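Local coordinates for uncharacterized protein MJ0754 (Methanocaldococcus jannaschii, PDB 3Q4N) that is of unknown function but, as a ferritin-like four-helix-bundle protein with a dinuclear centre, binds metal, at residues S14-E19 with I124-N129; N40-Q45 with K100-A105. All coordinates share one frame; numbering follows the deposited sequence.

Interaction 1 (S14-E19 with I124-N129); sequences SEEEKE and INKTDN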
ATOM      1  N   SER B  14      -6.118  -3.957 -20.615  1.00 81.28           N
ATOM      2  CA  SER B  14      -6.176  -5.265 -19.965  1.00 80.21           C
ATOM      3  C   SER B  14      -7.050  -5.262 -18.713  1.00 79.86           C
ATOM      4  O   SER B  14      -7.587  -4.230 -18.310  1.00 79.10           O
ATOM      5  CB  SER B  14      -4.777  -5.716 -19.578  1.00 80.20           C
ATOM      6  OG  SER B  14      -4.430  -5.220 -18.297  1.00 79.69           O
ATOM      7  N   GLU B  15      -7.153  -6.432 -18.091  1.00 79.68           N
ATOM      8  CA  GLU B  15      -8.020  -6.629 -16.934  1.00 79.57           C
ATOM      9  C   GLU B  15      -7.612  -5.881 -15.690  1.00 79.44           C
ATOM     10  O   GLU B  15      -8.431  -5.133 -15.163  1.00 79.69           O
ATOM     11  CB  GLU B  15      -8.232  -8.113 -16.648  1.00 79.65           C
ATOM     12  CG  GLU B  15      -9.538  -8.626 -17.196  1.00 80.51           C
ATOM     13  CD  GLU B  15     -10.155  -7.676 -18.231  1.00 82.06           C
ATOM     14  OE1 GLU B  15      -9.530  -7.412 -19.292  1.00 82.43           O
ATOM     15  OE2 GLU B  15     -11.276  -7.185 -17.976  1.00 82.38           O
ATOM     16  N   GLU B  16      -6.378  -6.069 -15.210  1.00 79.18           N
ATOM     17  CA  GLU B  16      -5.905  -5.238 -14.097  1.00 79.37           C
ATOM     18  C   GLU B  16      -5.759  -3.761 -14.495  1.00 78.44           C
ATOM     19  O   GLU B  16      -6.075  -2.896 -13.691  1.00 78.90           O
ATOM     20  CB  GLU B  16      -4.717  -5.810 -13.274  1.00 79.79           C
ATOM     21  CG  GLU B  16      -3.435  -6.143 -14.021  1.00 84.33           C
ATOM     22  CD  GLU B  16      -3.533  -7.467 -14.822  1.00 90.44           C
ATOM     23  OE1 GLU B  16      -4.483  -7.624 -15.645  1.00 90.93           O
ATOM     24  OE2 GLU B  16      -2.650  -8.350 -14.633  1.00 92.46           O
ATOM     25  N   GLU B  17      -5.356  -3.466 -15.735  1.00 77.33           N
ATOM     26  CA  GLU B  17      -5.468  -2.090 -16.263  1.00 76.28           C
ATOM     27  C   GLU B  17      -6.887  -1.531 -16.044  1.00 75.50           C
ATOM     28  O   GLU B  17      -7.041  -0.406 -15.554  1.00 75.31           O
ATOM     29  CB  GLU B  17      -5.120  -2.014 -17.761  1.00 76.59           C
ATOM     30  CG  GLU B  17      -3.617  -1.928 -18.130  1.00 77.13           C
ATOM     31  CD  GLU B  17      -3.359  -1.933 -19.662  1.00 78.91           C
ATOM     32  OE1 GLU B  17      -4.053  -2.664 -20.406  1.00 79.96           O
ATOM     33  OE2 GLU B  17      -2.445  -1.215 -20.134  1.00 78.98           O
ATOM     34  N   LYS B  18      -7.906  -2.318 -16.418  1.00 74.64           N
ATOM     35  CA  LYS B  18      -9.321  -2.008 -16.144  1.00 73.71           C
ATOM     36  C   LYS B  18      -9.516  -1.784 -14.662  1.00 72.69           C
ATOM     37  O   LYS B  18      -9.991  -0.725 -14.242  1.00 72.30           O
ATOM     38  CB  LYS B  18     -10.265  -3.148 -16.576  1.00 73.89           C
ATOM     39  CG  LYS B  18     -10.697  -3.143 -18.039  1.00 75.33           C
ATOM     40  CD  LYS B  18     -11.967  -3.994 -18.277  1.00 77.31           C
ATOM     41  CE  LYS B  18     -11.992  -4.694 -19.666  1.00 77.74           C
ATOM     42  NZ  LYS B  18     -11.869  -3.797 -20.878  1.00 79.20           N
ATOM     43  N   GLU B  19      -9.130  -2.795 -13.885  1.00 71.54           N
ATOM     44  CA  GLU B  19      -9.317  -2.804 -12.436  1.00 70.96           C
ATOM     45  C   GLU B  19      -8.750  -1.569 -11.742  1.00 70.42           C
ATOM     46  O   GLU B  19      -9.364  -1.037 -10.813  1.00 70.33           O
ATOM     47  CB  GLU B  19      -8.698  -4.053 -11.827  1.00 70.76           C
ATOM     48  CG  GLU B  19      -8.706  -4.037 -10.315  1.00 71.98           C
ATOM     49  CD  GLU B  19      -8.035  -5.260  -9.685  1.00 75.30           C
ATOM     50  OE1 GLU B  19      -7.780  -5.162  -8.458  1.00 76.84           O
ATOM     51  OE2 GLU B  19      -7.778  -6.297 -10.385  1.00 73.80           O
ATOM     52  N   ILE B 124       0.766   2.570 -12.178  1.00 67.37           N
ATOM     53  CA  ILE B 124       1.590   2.913 -13.321  1.00 68.78           C
ATOM     54  C   ILE B 124       2.467   1.713 -13.670  1.00 70.15           C
ATOM     55  O   ILE B 124       2.507   1.278 -14.830  1.00 70.34           O
ATOM     56  CB  ILE B 124       2.466   4.136 -13.024  1.00 68.74           C
ATOM     57  CG1 ILE B 124       1.639   5.407 -13.130  1.00 67.97           C
ATOM     58  CG2 ILE B 124       3.675   4.197 -13.971  1.00 69.06           C
ATOM     59  CD1 ILE B 124       2.291   6.606 -12.472  1.00 68.97           C
ATOM     60  N   ASN B 125       3.135   1.167 -12.656  1.00 71.59           N
ATOM     61  CA  ASN B 125       4.027   0.019 -12.815  1.00 73.23           C
ATOM     62  C   ASN B 125       3.368  -1.212 -13.424  1.00 74.09           C
ATOM     63  O   ASN B 125       4.023  -2.016 -14.090  1.00 73.85           O
ATOM     64  CB  ASN B 125       4.659  -0.324 -11.469  1.00 73.46           C
ATOM     65  CG  ASN B 125       5.796   0.622 -11.107  1.00 74.86           C
ATOM     66  OD1 ASN B 125       5.650   1.504 -10.252  1.00 75.67           O
ATOM     67  ND2 ASN B 125       6.934   0.451 -11.774  1.00 75.55           N
ATOM     68  N   LYS B 126       2.067  -1.341 -13.198  1.00 75.59           N
ATOM     69  CA  LYS B 126       1.306  -2.437 -13.757  1.00 77.08           C
ATOM     70  C   LYS B 126       0.723  -2.162 -15.156  1.00 77.97           C
ATOM     71  O   LYS B 126      -0.275  -2.793 -15.522  1.00 78.23           O
ATOM     72  CB  LYS B 126       0.172  -2.806 -12.808  1.00 77.28           C
ATOM     73  CG  LYS B 126       0.568  -3.700 -11.658  1.00 78.63           C
ATOM     74  CD  LYS B 126      -0.406  -4.884 -11.584  1.00 81.82           C
ATOM     75  CE  LYS B 126      -1.090  -4.948 -10.237  1.00 83.05           C
ATOM     76  NZ  LYS B 126      -0.125  -4.604  -9.152  1.00 84.98           N
ATOM     77  N   THR B 127       1.325  -1.252 -15.938  1.00 78.84           N
ATOM     78  CA  THR B 127       0.808  -0.953 -17.303  1.00 79.68           C
ATOM     79  C   THR B 127       1.723  -0.331 -18.372  1.00 79.61           C
ATOM     80  O   THR B 127       2.601   0.487 -18.067  1.00 79.77           O
ATOM     81  CB  THR B 127      -0.462  -0.041 -17.271  1.00 80.12           C
ATOM     82  OG1 THR B 127      -0.953   0.107 -18.613  1.00 81.52           O
ATOM     83  CG2 THR B 127      -0.166   1.367 -16.691  1.00 79.91           C
ATOM     84  N   ASP B 128       1.459  -0.681 -19.634  1.00 79.29           N
ATOM     85  CA  ASP B 128       2.032   0.075 -20.752  1.00 79.29           C
ATOM     86  C   ASP B 128       0.984   0.633 -21.726  1.00 78.65           C
ATOM     87  O   ASP B 128       1.280   0.843 -22.898  1.00 78.69           O
ATOM     88  CB  ASP B 128       3.105  -0.722 -21.526  1.00 79.58           C
ATOM     89  CG  ASP B 128       3.864  -1.714 -20.654  1.00 81.41           C
ATOM     90  OD1 ASP B 128       4.596  -1.300 -19.708  1.00 83.93           O
ATOM     91  OD2 ASP B 128       3.737  -2.927 -20.935  1.00 82.10           O
ATOM     92  N   ASN B 129      -0.235   0.879 -21.261  1.00 78.14           N
ATOM     93  CA  ASN B 129      -1.176   1.674 -22.062  1.00 77.92           C
ATOM     94  C   ASN B 129      -0.763   3.139 -21.989  1.00 78.31           C
ATOM     95  O   ASN B 129      -0.980   3.792 -20.975  1.00 78.43           O
ATOM     96  CB  ASN B 129      -2.615   1.487 -21.569  1.00 77.41           C
ATOM     97  CG  ASN B 129      -3.622   2.339 -22.325  1.00 75.62           C
ATOM     98  OD1 ASN B 129      -3.420   3.532 -22.527  1.00 71.78           O
ATOM     99  ND2 ASN B 129      -4.739   1.725 -22.718  1.00 74.16           N
TER
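Glu-17 meets Thr-127 and Asn-129 through one carboxylate oxygen, and the polar part of the contact gathers on that atom. The Thr-127 hydroxyl donates to Glu-17 OE2, with OG1 and OE2 2.5 Å apart, and uses the anti lone pair of that oxygen, the one turned away from OE1. The backbone N of Asn-129 adds a weak bond to the same OE2, bent to 121°, while its straighter bond goes to Thr-127 OG1 at 2.9 Å, closing an ST turn. A threonine suits this place because its hydroxyl can give to the carboxylate and accept from the backbone together. Glu-17 reaches across because CG is anti to the carbonyl carbon (chi1 -82°) and the chain runs extended beyond it, leaving OE1 close to the backbone N of Ser-14, a pairing modelled too short to judge. Ser-14 OG in turn accepts from Glu-17 N at 3.2 Å, the sound bond of a capping box.

The rest is aliphatic contact. Glu-17 CG lies 3.8 Å from Thr-127 CB, and the methylenes of Glu-16 and Lys-126 cross at about a right angle, CG to CD 4.1 Å. Were Glu-17 replaced by alanine, the Thr-127 hydroxyl would probably lose its acceptor, and the start of helix 15-42 its hydrogen-bonded link to the turn at 127-129.

Asn-129 OD1 caps the next helix through Ile-132 N, and the second subunit packs on Glu-16 and Lys-126. The carboxylate thus bridges the starts of helices 15-42 and 130-155, a capping box joined to an ST turn at one end of the four-helix bundle.

Interaction 2 (N40-Q45 with K100-A105); sequences NKWKLQ and KSEVDA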
ATOM      1  N   ASN B  40     -15.888  21.350   6.067  1.00 64.98           N
ATOM      2  CA  ASN B  40     -17.144  21.629   6.801  1.00 66.47           C
ATOM      3  C   ASN B  40     -16.911  21.685   8.299  1.00 67.10           C
ATOM      4  O   ASN B  40     -17.508  22.535   8.977  1.00 67.59           O
ATOM      5  CB  ASN B  40     -18.295  20.671   6.445  1.00 66.35           C
ATOM      6  CG  ASN B  40     -18.897  20.958   5.052  1.00 67.97           C
ATOM      7  OD1 ASN B  40     -18.886  22.103   4.569  1.00 67.71           O
ATOM      8  ND2 ASN B  40     -19.426  19.911   4.404  1.00 69.18           N
ATOM      9  N   LYS B  41     -16.003  20.824   8.788  1.00 67.56           N
ATOM     10  CA  LYS B  41     -15.675  20.754  10.209  1.00 67.90           C
ATOM     11  C   LYS B  41     -14.802  21.902  10.690  1.00 67.97           C
ATOM     12  O   LYS B  41     -15.132  22.526  11.693  1.00 68.20           O
ATOM     13  CB  LYS B  41     -15.029  19.424  10.594  1.00 67.94           C
ATOM     14  CG  LYS B  41     -14.525  19.412  12.046  1.00 68.81           C
ATOM     15  CD  LYS B  41     -15.599  19.971  13.015  1.00 71.86           C
ATOM     16  CE  LYS B  41     -15.062  20.305  14.414  1.00 72.47           C
ATOM     17  NZ  LYS B  41     -14.852  19.067  15.258  1.00 73.85           N
ATOM     18  N   TRP B  42     -13.703  22.163   9.978  1.00 68.18           N
ATOM     19  CA  TRP B  42     -12.642  23.077  10.434  1.00 68.16           C
ATOM     20  C   TRP B  42     -12.532  24.377   9.673  1.00 68.19           C
ATOM     21  O   TRP B  42     -11.990  25.339  10.201  1.00 68.35           O
ATOM     22  CB  TRP B  42     -11.270  22.392  10.400  1.00 68.54           C
ATOM     23  CG  TRP B  42     -11.208  21.217  11.275  1.00 68.47           C
ATOM     24  CD1 TRP B  42     -11.112  19.923  10.886  1.00 67.70           C
ATOM     25  CD2 TRP B  42     -11.266  21.214  12.706  1.00 69.81           C
ATOM     26  NE1 TRP B  42     -11.099  19.099  11.980  1.00 69.16           N
ATOM     27  CE2 TRP B  42     -11.196  19.861  13.117  1.00 70.26           C
ATOM     28  CE3 TRP B  42     -11.362  22.227  13.687  1.00 69.72           C
ATOM     29  CZ2 TRP B  42     -11.227  19.481  14.478  1.00 69.65           C
ATOM     30  CZ3 TRP B  42     -11.402  21.853  15.037  1.00 68.99           C
ATOM     31  CH2 TRP B  42     -11.332  20.485  15.417  1.00 68.92           C
ATOM     32  N   LYS B  43     -12.995  24.393   8.426  1.00 68.35           N
ATOM     33  CA  LYS B  43     -13.032  25.616   7.615  1.00 68.80           C
ATOM     34  C   LYS B  43     -11.652  26.100   7.130  1.00 68.74           C
ATOM     35  O   LYS B  43     -11.459  27.314   6.848  1.00 69.07           O
ATOM     36  CB  LYS B  43     -13.774  26.732   8.368  1.00 68.82           C
ATOM     37  CG  LYS B  43     -15.172  27.024   7.844  1.00 71.11           C
ATOM     38  CD  LYS B  43     -16.179  25.861   8.025  1.00 72.81           C
ATOM     39  CE  LYS B  43     -17.556  26.378   8.496  1.00 73.81           C
ATOM     40  NZ  LYS B  43     -17.961  27.701   7.893  1.00 72.63           N
ATOM     41  N   LEU B  44     -10.705  25.156   7.027  1.00 67.80           N
ATOM     42  CA  LEU B  44      -9.356  25.453   6.545  1.00 66.84           C
ATOM     43  C   LEU B  44      -9.347  25.473   5.031  1.00 66.68           C
ATOM     44  O   LEU B  44      -9.692  24.476   4.393  1.00 66.33           O
ATOM     45  CB  LEU B  44      -8.331  24.441   7.075  1.00 66.70           C
ATOM     46  CG  LEU B  44      -8.023  24.475   8.576  1.00 65.38           C
ATOM     47  CD1 LEU B  44      -7.123  23.312   8.975  1.00 62.96           C
ATOM     48  CD2 LEU B  44      -7.437  25.830   9.010  1.00 63.53           C
ATOM     49  N   GLN B  45      -8.938  26.619   4.477  1.00 66.79           N
ATOM     50  CA  GLN B  45      -9.016  26.922   3.038  1.00 66.93           C
ATOM     51  C   GLN B  45      -8.450  25.832   2.156  1.00 66.40           C
ATOM     52  O   GLN B  45      -8.992  25.520   1.101  1.00 66.53           O
ATOM     53  CB  GLN B  45      -8.291  28.234   2.712  1.00 67.38           C
ATOM     54  CG  GLN B  45      -8.722  28.868   1.376  1.00 68.42           C
ATOM     55  CD  GLN B  45     -10.222  29.100   1.312  1.00 71.31           C
ATOM     56  OE1 GLN B  45     -10.833  29.637   2.258  1.00 72.11           O
ATOM     57  NE2 GLN B  45     -10.833  28.685   0.205  1.00 72.59           N
ATOM     58  N   LYS B 100     -10.824  15.073  14.957  1.00 75.79           N
ATOM     59  CA  LYS B 100     -10.316  15.219  16.321  1.00 74.75           C
ATOM     60  C   LYS B 100      -9.544  16.529  16.571  1.00 74.22           C
ATOM     61  O   LYS B 100      -9.756  17.198  17.593  1.00 74.06           O
ATOM     62  CB  LYS B 100      -9.510  13.987  16.732  1.00 74.63           C
ATOM     63  CG  LYS B 100     -10.374  12.782  17.120  1.00 74.96           C
ATOM     64  CD  LYS B 100      -9.563  11.783  17.924  1.00 75.24           C
ATOM     65  CE  LYS B 100      -8.654  10.927  17.045  1.00 73.82           C
ATOM     66  NZ  LYS B 100      -9.228   9.561  16.924  1.00 73.87           N
ATOM     67  N   SER B 101      -8.655  16.898  15.648  1.00 73.27           N
ATOM     68  CA  SER B 101      -7.985  18.192  15.734  1.00 72.46           C
ATOM     69  C   SER B 101      -7.665  18.758  14.365  1.00 72.01           C
ATOM     70  O   SER B 101      -7.529  18.017  13.406  1.00 71.82           O
ATOM     71  CB  SER B 101      -6.701  18.092  16.574  1.00 72.48           C
ATOM     72  OG  SER B 101      -5.609  17.575  15.829  1.00 71.75           O
ATOM     73  N   GLU B 102      -7.529  20.077  14.291  1.00 71.73           N
ATOM     74  CA  GLU B 102      -6.852  20.720  13.168  1.00 71.55           C
ATOM     75  C   GLU B 102      -5.575  19.987  12.750  1.00 71.44           C
ATOM     76  O   GLU B 102      -5.442  19.582  11.596  1.00 71.66           O
ATOM     77  CB  GLU B 102      -6.525  22.164  13.503  1.00 71.29           C
ATOM     78  CG  GLU B 102      -7.681  23.083  13.238  1.00 72.47           C
ATOM     79  CD  GLU B 102      -7.485  24.453  13.831  1.00 73.68           C
ATOM     80  OE1 GLU B 102      -8.022  25.427  13.261  1.00 73.67           O
ATOM     81  OE2 GLU B 102      -6.803  24.553  14.875  1.00 75.27           O
ATOM     82  N   VAL B 103      -4.640  19.797  13.674  1.00 71.09           N
ATOM     83  CA  VAL B 103      -3.429  19.063  13.334  1.00 70.83           C
ATOM     84  C   VAL B 103      -3.782  17.684  12.721  1.00 70.90           C
ATOM     85  O   VAL B 103      -3.110  17.221  11.782  1.00 70.52           O
ATOM     86  CB  VAL B 103      -2.465  18.939  14.544  1.00 70.94           C
ATOM     87  CG1 VAL B 103      -1.106  18.366  14.102  1.00 70.50           C
ATOM     88  CG2 VAL B 103      -2.288  20.301  15.257  1.00 70.92           C
ATOM     89  N   ASP B 104      -4.855  17.056  13.223  1.00 70.41           N
ATOM     90  CA  ASP B 104      -5.292  15.753  12.715  1.00 70.43           C
ATOM     91  C   ASP B 104      -5.812  15.813  11.294  1.00 69.76           C
ATOM     92  O   ASP B 104      -5.266  15.148  10.399  1.00 69.59           O
ATOM     93  CB  ASP B 104      -6.339  15.125  13.621  1.00 71.07           C
ATOM     94  CG  ASP B 104      -5.717  14.445  14.847  1.00 73.73           C
ATOM     95  OD1 ASP B 104      -4.511  14.092  14.795  1.00 74.96           O
ATOM     96  OD2 ASP B 104      -6.436  14.263  15.864  1.00 76.08           O
ATOM     97  N   ALA B 105      -6.869  16.601  11.096  1.00 68.85           N
ATOM     98  CA  ALA B 105      -7.338  16.989   9.758  1.00 67.63           C
ATOM     99  C   ALA B 105      -6.171  17.073   8.801  1.00 66.76           C
ATOM    100  O   ALA B 105      -6.146  16.398   7.780  1.00 67.04           O
ATOM    101  CB  ALA B 105      -8.045  18.321   9.808  1.00 67.60           C
TER
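Trp-42 lays its indole against the first turn of the helix that begins at Glu-102. The bond to CB points toward 100-105, and with CG anti to the carbonyl carbon (chi1 -61°) the ring lies against the start of helix 102-125. On the pyrrole side, CD1 rests 3.6 Å from Ala-105 CB; a small side chain here lets the ring come close to the helix backbone. The next atom, NE1, also lies near that methyl but spends its N-H on the carbonyl O of Gly-98. At the start of the six-membered ring, CE3 meets the aliphatic part of Glu-102, 3.8 Å from its CG. Farther out, CZ2 comes 3.6 Å from Ser-101 C, and CH2 lies 4.0 Å from Glu-102 N, which sits over one face, offset toward the rim. Lys-41 CG lies over the opposite face, 3.4 Å above the ring plane and likewise offset.

Ser-101 holds this turn in shape as N-cap, its OG accepting from Asp-104 N at 2.8 Å. Leu-44 adds a looser touch on Glu-102, and both side chains reach Tyr-157. The indole therefore ties the C-terminal end of helix 15-42 to the end of helix 85-98, through Gly-98, and to the first turn of helix 102-125, by packing.

In the fold
From the N terminus the chain enters helix 15-42, whose first turn will later form interaction 1 and whose last turn forms interaction 2. It then runs through helices 45-68 and 85-98 before 100-105 returns to 40-45, closing the shorter loop. Helix 102-125 leads back along the bundle, and its end with the following turn meets 14-19, closing the longer loop, inside which interaction 2 is nested. The contacts do not touch: their centres lie 36 Å apart, on opposite sides of the chain's centre. Together they pin the two ends of helices 15-42 and 102-125, which run antiparallel, each start facing the other's finish.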